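Local coordinates for protein CD160 antigen (Homo sapiens, PDB 6NGG) that acts as an immunoglobulin-domain receptor on immune cells, recognising MHC class I molecules and TNFRSF14 to deliver stimulatory or inhibitory signals that regulate cell activation, at residues E29-F34 with C87-Q92; S48-R53 with S68-T73. The protein carries 1 engineered substitution. All blocks are in the same frame, centred on the assembly; numbering follows the deposited sequence.

Contact 1 (E29-F34 with C87-Q92). Engineered in segment 29-34: M33 (natural residue Val).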
loop_
_atom_site.group_PDB
_atom_site.type_symbol
_atom_site.label_atom_id
_atom_site.label_comp_id
_atom_site.label_asym_id
_atom_site.label_seq_id
_atom_site.Cartn_x
_atom_site.Cartn_y
_atom_site.Cartn_z
ATOM N N GLU A 29 -3.267 -14.639 6.970
ATOM C CA GLU A 29 -4.619 -14.655 6.474
ATOM C C GLU A 29 -5.426 -13.663 7.243
ATOM O O GLU A 29 -5.101 -13.347 8.364
ATOM C CB GLU A 29 -5.216 -16.053 6.682
ATOM C CG GLU A 29 -6.003 -16.514 5.490
ATOM C CD GLU A 29 -5.100 -17.034 4.398
ATOM O OE1 GLU A 29 -4.429 -18.069 4.638
ATOM O OE2 GLU A 29 -5.070 -16.408 3.316
ATOM N N GLY A 30 -6.479 -13.167 6.627
ATOM C CA GLY A 30 -7.558 -12.550 7.357
ATOM C C GLY A 30 -7.352 -11.048 7.541
ATOM O O GLY A 30 -7.965 -10.450 8.416
ATOM N N PHE A 31 -6.514 -10.421 6.726
ATOM C CA PHE A 31 -6.402 -8.943 6.762
ATOM C C PHE A 31 -6.568 -8.413 5.337
ATOM O O PHE A 31 -6.292 -9.112 4.378
ATOM C CB PHE A 31 -5.085 -8.409 7.394
ATOM C CG PHE A 31 -3.840 -8.911 6.750
ATOM C CD1 PHE A 31 -3.313 -8.293 5.575
ATOM C CD2 PHE A 31 -3.174 -9.994 7.291
ATOM C CE1 PHE A 31 -2.184 -8.756 4.977
ATOM C CE2 PHE A 31 -2.010 -10.467 6.663
ATOM C CZ PHE A 31 -1.504 -9.832 5.506
ATOM N N VAL A 32 -7.039 -7.182 5.231
ATOM C CA VAL A 32 -7.065 -6.424 3.987
ATOM C C VAL A 32 -6.040 -5.304 4.070
ATOM O O VAL A 32 -5.874 -4.661 5.103
ATOM C CB VAL A 32 -8.486 -5.885 3.682
ATOM C CG1 VAL A 32 -8.990 -4.962 4.795
ATOM C CG2 VAL A 32 -8.561 -5.190 2.344
ATOM N N MET A 33 -5.341 -5.111 2.955
ATOM C CA MET A 33 -4.361 -4.052 2.757
ATOM C C MET A 33 -4.996 -3.011 1.868
ATOM O O MET A 33 -5.763 -3.325 0.980
ATOM C CB MET A 33 -3.105 -4.582 2.052
ATOM C CG MET A 33 -2.315 -5.672 2.836
ATOM S SD MET A 33 -0.871 -6.426 1.882
ATOM C CE MET A 33 -1.686 -7.430 0.668
ATOM N N PHE A 34 -4.637 -1.762 2.083
ATOM C CA PHE A 34 -5.147 -0.662 1.256
ATOM C C PHE A 34 -4.257 0.584 1.336
ATOM O O PHE A 34 -3.479 0.757 2.205
ATOM C CB PHE A 34 -6.630 -0.374 1.612
ATOM C CG PHE A 34 -6.912 -0.194 3.124
ATOM C CD1 PHE A 34 -7.103 -1.291 3.960
ATOM C CD2 PHE A 34 -7.016 1.075 3.668
ATOM C CE1 PHE A 34 -7.345 -1.134 5.296
ATOM C CE2 PHE A 34 -7.276 1.248 5.015
ATOM C CZ PHE A 34 -7.402 0.131 5.835
ATOM N N CYS A 87 -0.129 3.686 3.439
ATOM C CA CYS A 87 -0.448 2.241 3.420
ATOM C C CYS A 87 -1.089 1.870 4.767
ATOM O O CYS A 87 -0.533 2.194 5.839
ATOM C CB CYS A 87 0.838 1.413 3.299
ATOM S SG CYS A 87 1.750 1.594 1.720
ATOM N N CYS A 88 -2.186 1.098 4.718
ATOM C CA CYS A 88 -2.828 0.592 5.909
ATOM C C CYS A 88 -3.245 -0.869 5.766
ATOM O O CYS A 88 -3.336 -1.415 4.663
ATOM C CB CYS A 88 -4.043 1.499 6.207
ATOM S SG CYS A 88 -3.490 3.175 6.703
ATOM N N ALA A 89 -3.494 -1.519 6.885
ATOM C CA ALA A 89 -4.109 -2.851 6.823
ATOM C C ALA A 89 -4.985 -3.094 8.025
ATOM O O ALA A 89 -4.734 -2.534 9.114
ATOM C CB ALA A 89 -3.058 -3.937 6.634
ATOM N N ARG A 90 -5.975 -3.956 7.845
ATOM C CA ARG A 90 -6.966 -4.212 8.827
ATOM C C ARG A 90 -7.335 -5.667 8.901
ATOM O O ARG A 90 -7.656 -6.274 7.877
ATOM C CB ARG A 90 -8.230 -3.368 8.545
ATOM C CG ARG A 90 -9.206 -3.543 9.698
ATOM C CD ARG A 90 -10.528 -2.846 9.521
ATOM N NE ARG A 90 -11.187 -3.419 8.353
ATOM C CZ ARG A 90 -11.988 -2.745 7.533
ATOM N NH1 ARG A 90 -12.273 -1.450 7.774
ATOM N NH2 ARG A 90 -12.507 -3.377 6.475
ATOM N N SER A 91 -7.304 -6.253 10.089
ATOM C CA SER A 91 -7.809 -7.620 10.224
ATOM C C SER A 91 -9.305 -7.629 10.570
ATOM O O SER A 91 -9.727 -6.986 11.543
ATOM C CB SER A 91 -7.030 -8.345 11.299
ATOM O OG SER A 91 -7.493 -7.842 12.529
ATOM N N GLN A 92 -10.092 -8.377 9.821
ATOM C CA GLN A 92 -11.546 -8.456 10.058
ATOM C C GLN A 92 -11.860 -8.886 11.488
ATOM O O GLN A 92 -12.407 -8.136 12.267
ATOM C CB GLN A 92 -12.197 -9.408 9.047
ATOM C CG GLN A 92 -13.723 -9.501 9.141
ATOM C CD GLN A 92 -14.428 -8.164 8.903
ATOM O OE1 GLN A 92 -13.901 -7.289 8.192
ATOM N NE2 GLN A 92 -15.631 -7.999 9.491
#
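The F34 ring lies against C88, and here the side chains of the two antiparallel strands pack most tightly. With CG of F34 set between its backbone N and carbonyl carbon (chi1 50°), the ring folds back over the partner strand, and CB of C88 meets one face in a CH-pi contact, 3.5 Å from F34 CE2. The C88 sulfur lies obliquely to the same ring, a sulfur-aromatic contact, while CB of R90 touches the ring edge, 4.0 Å from F34 CE1. Backbone bonds bracket this pair: F34 N to C88 O is 2.9 Å, and C88 N to F34 O is 2.8 Å with an N-H...O angle of 168°. V32 and R90 form the next hydrogen-bonded pair, their side chains running alongside each other, V32 CG1 4.1 Å from R90 CB. Toward G30 and Q92 the contact thins: both residues are exposed, and the bond from Q92 N to G30 O stretches to 3.3 Å, with the N-H...O angle down to 146°. On the other face of the sheet, CG of the engineered M33 rests 4.2 Å from A89 CB. C87, at the tight end, is disulfide-bonded to C19 on strand 14-22, as in the core of immunoglobulin domains. Strand 31-37 is flanked by strand 50-52 and strand 83-91 by strand 97-107, while F31, M33 and A89 reach V21 of the opposing sheet.

Contact 2 (S48-R53 with S68-T73)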
loop_
_atom_site.group_PDB
_atom_site.type_symbol
_atom_site.label_atom_id
_atom_site.label_comp_id
_atom_site.label_asym_id
_atom_site.label_seq_id
_atom_site.Cartn_x
_atom_site.Cartn_y
_atom_site.Cartn_z
ATOM N N SER A 48 -10.138 4.013 -0.182
ATOM C CA SER A 48 -8.794 3.721 -0.681
ATOM C C SER A 48 -8.715 3.843 -2.164
ATOM O O SER A 48 -9.679 3.572 -2.849
ATOM C CB SER A 48 -8.359 2.266 -0.319
ATOM O OG SER A 48 -9.122 1.271 -1.042
ATOM N N LEU A 49 -7.528 4.112 -2.668
ATOM C CA LEU A 49 -7.258 4.006 -4.122
ATOM C C LEU A 49 -7.199 2.574 -4.596
ATOM O O LEU A 49 -7.459 2.301 -5.751
ATOM C CB LEU A 49 -5.946 4.646 -4.472
ATOM C CG LEU A 49 -5.803 6.106 -4.069
ATOM C CD1 LEU A 49 -4.421 6.593 -4.422
ATOM C CD2 LEU A 49 -6.865 6.944 -4.751
ATOM N N LYS A 50 -6.817 1.661 -3.721
ATOM C CA LYS A 50 -6.711 0.272 -4.055
ATOM C C LYS A 50 -6.708 -0.588 -2.771
ATOM O O LYS A 50 -6.127 -0.198 -1.777
ATOM C CB LYS A 50 -5.463 0.055 -4.867
ATOM C CG LYS A 50 -5.370 -1.409 -5.285
ATOM C CD LYS A 50 -4.293 -1.697 -6.293
ATOM C CE LYS A 50 -4.460 -3.122 -6.789
ATOM N NZ LYS A 50 -3.367 -3.417 -7.737
ATOM N N GLN A 51 -7.429 -1.705 -2.768
ATOM C CA GLN A 51 -7.430 -2.618 -1.600
ATOM C C GLN A 51 -7.140 -4.016 -2.076
ATOM O O GLN A 51 -7.286 -4.283 -3.263
ATOM C CB GLN A 51 -8.743 -2.643 -0.886
ATOM C CG GLN A 51 -9.997 -2.972 -1.725
ATOM C CD GLN A 51 -11.242 -2.943 -0.888
ATOM O OE1 GLN A 51 -12.042 -2.068 -1.014
ATOM N NE2 GLN A 51 -11.392 -3.884 -0.012
ATOM N N LEU A 52 -6.726 -4.901 -1.180
ATOM C CA LEU A 52 -6.380 -6.235 -1.629
ATOM C C LEU A 52 -6.386 -7.174 -0.472
ATOM O O LEU A 52 -5.768 -6.862 0.560
ATOM C CB LEU A 52 -4.984 -6.229 -2.268
ATOM C CG LEU A 52 -4.463 -7.566 -2.772
ATOM C CD1 LEU A 52 -5.343 -8.137 -3.844
ATOM C CD2 LEU A 52 -3.000 -7.431 -3.201
ATOM N N ARG A 53 -7.083 -8.302 -0.649
ATOM C CA ARG A 53 -7.015 -9.468 0.285
ATOM C C ARG A 53 -6.377 -10.597 -0.502
ATOM O O ARG A 53 -6.877 -11.003 -1.516
ATOM C CB ARG A 53 -8.408 -9.907 0.768
ATOM C CG ARG A 53 -9.300 -8.759 1.248
ATOM C CD ARG A 53 -10.774 -9.124 1.386
ATOM N NE ARG A 53 -11.327 -8.581 2.636
ATOM C CZ ARG A 53 -11.093 -9.101 3.855
ATOM N NH1 ARG A 53 -10.325 -10.199 4.028
ATOM N NH2 ARG A 53 -11.630 -8.525 4.923
ATOM N N SER A 68 3.235 -9.892 2.779
ATOM C CA SER A 68 2.198 -9.772 1.766
ATOM C C SER A 68 2.292 -8.399 1.152
ATOM O O SER A 68 2.363 -7.409 1.920
ATOM C CB SER A 68 0.840 -9.904 2.460
ATOM O OG SER A 68 0.575 -11.230 2.936
ATOM N N GLN A 69 2.127 -8.310 -0.177
ATOM C CA GLN A 69 2.365 -7.065 -0.859
ATOM C C GLN A 69 1.162 -6.553 -1.610
ATOM O O GLN A 69 0.451 -7.347 -2.239
ATOM C CB GLN A 69 3.528 -7.213 -1.805
ATOM C CG GLN A 69 3.988 -5.915 -2.415
ATOM C CD GLN A 69 4.957 -6.177 -3.545
ATOM O OE1 GLN A 69 6.158 -6.404 -3.308
ATOM N NE2 GLN A 69 4.453 -6.130 -4.790
ATOM N N LEU A 70 0.971 -5.235 -1.543
ATOM C CA LEU A 70 -0.000 -4.503 -2.410
ATOM C C LEU A 70 0.741 -3.497 -3.274
ATOM O O LEU A 70 1.561 -2.725 -2.776
ATOM C CB LEU A 70 -1.026 -3.795 -1.609
ATOM C CG LEU A 70 -1.871 -2.684 -2.261
ATOM C CD1 LEU A 70 -2.705 -3.316 -3.320
ATOM C CD2 LEU A 70 -2.788 -2.059 -1.278
ATOM N N MET A 71 0.468 -3.502 -4.577
ATOM C CA MET A 71 1.161 -2.544 -5.499
ATOM C C MET A 71 0.091 -1.764 -6.252
ATOM O O MET A 71 -0.877 -2.385 -6.793
ATOM C CB MET A 71 2.163 -3.240 -6.420
ATOM C CG MET A 71 2.774 -2.324 -7.494
ATOM S SD MET A 71 3.868 -3.123 -8.695
ATOM C CE MET A 71 5.048 -3.607 -7.524
ATOM N N PHE A 72 0.139 -0.437 -6.105
ATOM C CA PHE A 72 -0.721 0.460 -6.836
ATOM C C PHE A 72 0.121 1.083 -7.950
ATOM O O PHE A 72 1.165 1.681 -7.676
ATOM C CB PHE A 72 -1.271 1.506 -5.909
ATOM C CG PHE A 72 -2.080 2.550 -6.592
ATOM C CD1 PHE A 72 -3.296 2.219 -7.167
ATOM C CD2 PHE A 72 -1.658 3.884 -6.607
ATOM C CE1 PHE A 72 -4.098 3.179 -7.763
ATOM C CE2 PHE A 72 -2.457 4.842 -7.230
ATOM C CZ PHE A 72 -3.646 4.478 -7.846
ATOM N N THR A 73 -0.324 0.959 -9.195
ATOM C CA THR A 73 0.458 1.455 -10.323
ATOM C C THR A 73 -0.192 2.695 -10.937
ATOM O O THR A 73 -1.398 2.716 -11.143
ATOM C CB THR A 73 0.722 0.366 -11.377
ATOM O OG1 THR A 73 1.500 -0.703 -10.785
ATOM C CG2 THR A 73 1.575 0.957 -12.565
HETATM O O HOH W 1 -1.282 -5.533 -5.921
HETATM O O HOH W 2 -2.812 -0.633 -9.456
#
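The side chains of K50 and L70, coming from facing strands, overlap head to tail, so that the lysine's methylene chain runs beside the leucine, with K50 CD 3.7 Å from L70 CD1. K50 has CG opposite its backbone N (chi1 -177°) and stays extended to the amine, which reaches across to the facing strand. There K50 NZ donates to M71 O at 2.9 Å, approaching nearly along the C=O axis at a C=O...N angle of 169°. Two waters accept weak bonds from the same amine and also take the backbone N-H groups of M71 and T73, linking the lysine weakly to two alternate N-H groups of the strand. F72 meets L49 at a slant: CB of L49 stands over one ring face, 20° off the normal, and L49 CD1 lies 3.8 Å from F72 CE2. At the other end L52 overlaps L70 in the same way, with L52 CB 3.8 Å from L70 CD1. The strand axes are 7.8 Å apart, and the strands meet through side chains and the lysine bond to M71 O, with no backbone-to-backbone bond between them, as expected of facing sheets. This is edge packing of an immunoglobulin beta-sandwich, where strand 50-52 and strand 67-74 are outermost strands of the two sheets.

Contact 1 joins neighbouring strands within one sheet, whereas contact 2 spans the two sheets of the same Ig-like V-type domain; their centres are 10 Å apart. In chain order the segments run 29-34, 48-53, 68-73 and 87-92, so contact 2 falls between the two halves of contact 1. Strands 31-37 and 50-52 are neighbours in the five-stranded sheet, and the contacts meet there: M33 O lies 2.8 Å from L52 N, a probable hydrogen bond, and F34 CB packs on K50 O. The engineered M33 also reaches the opposing sheet, its SD packing 3.4 Å from S68 O. Strand 31-37 thus connects the sheet interior to the sandwich edge.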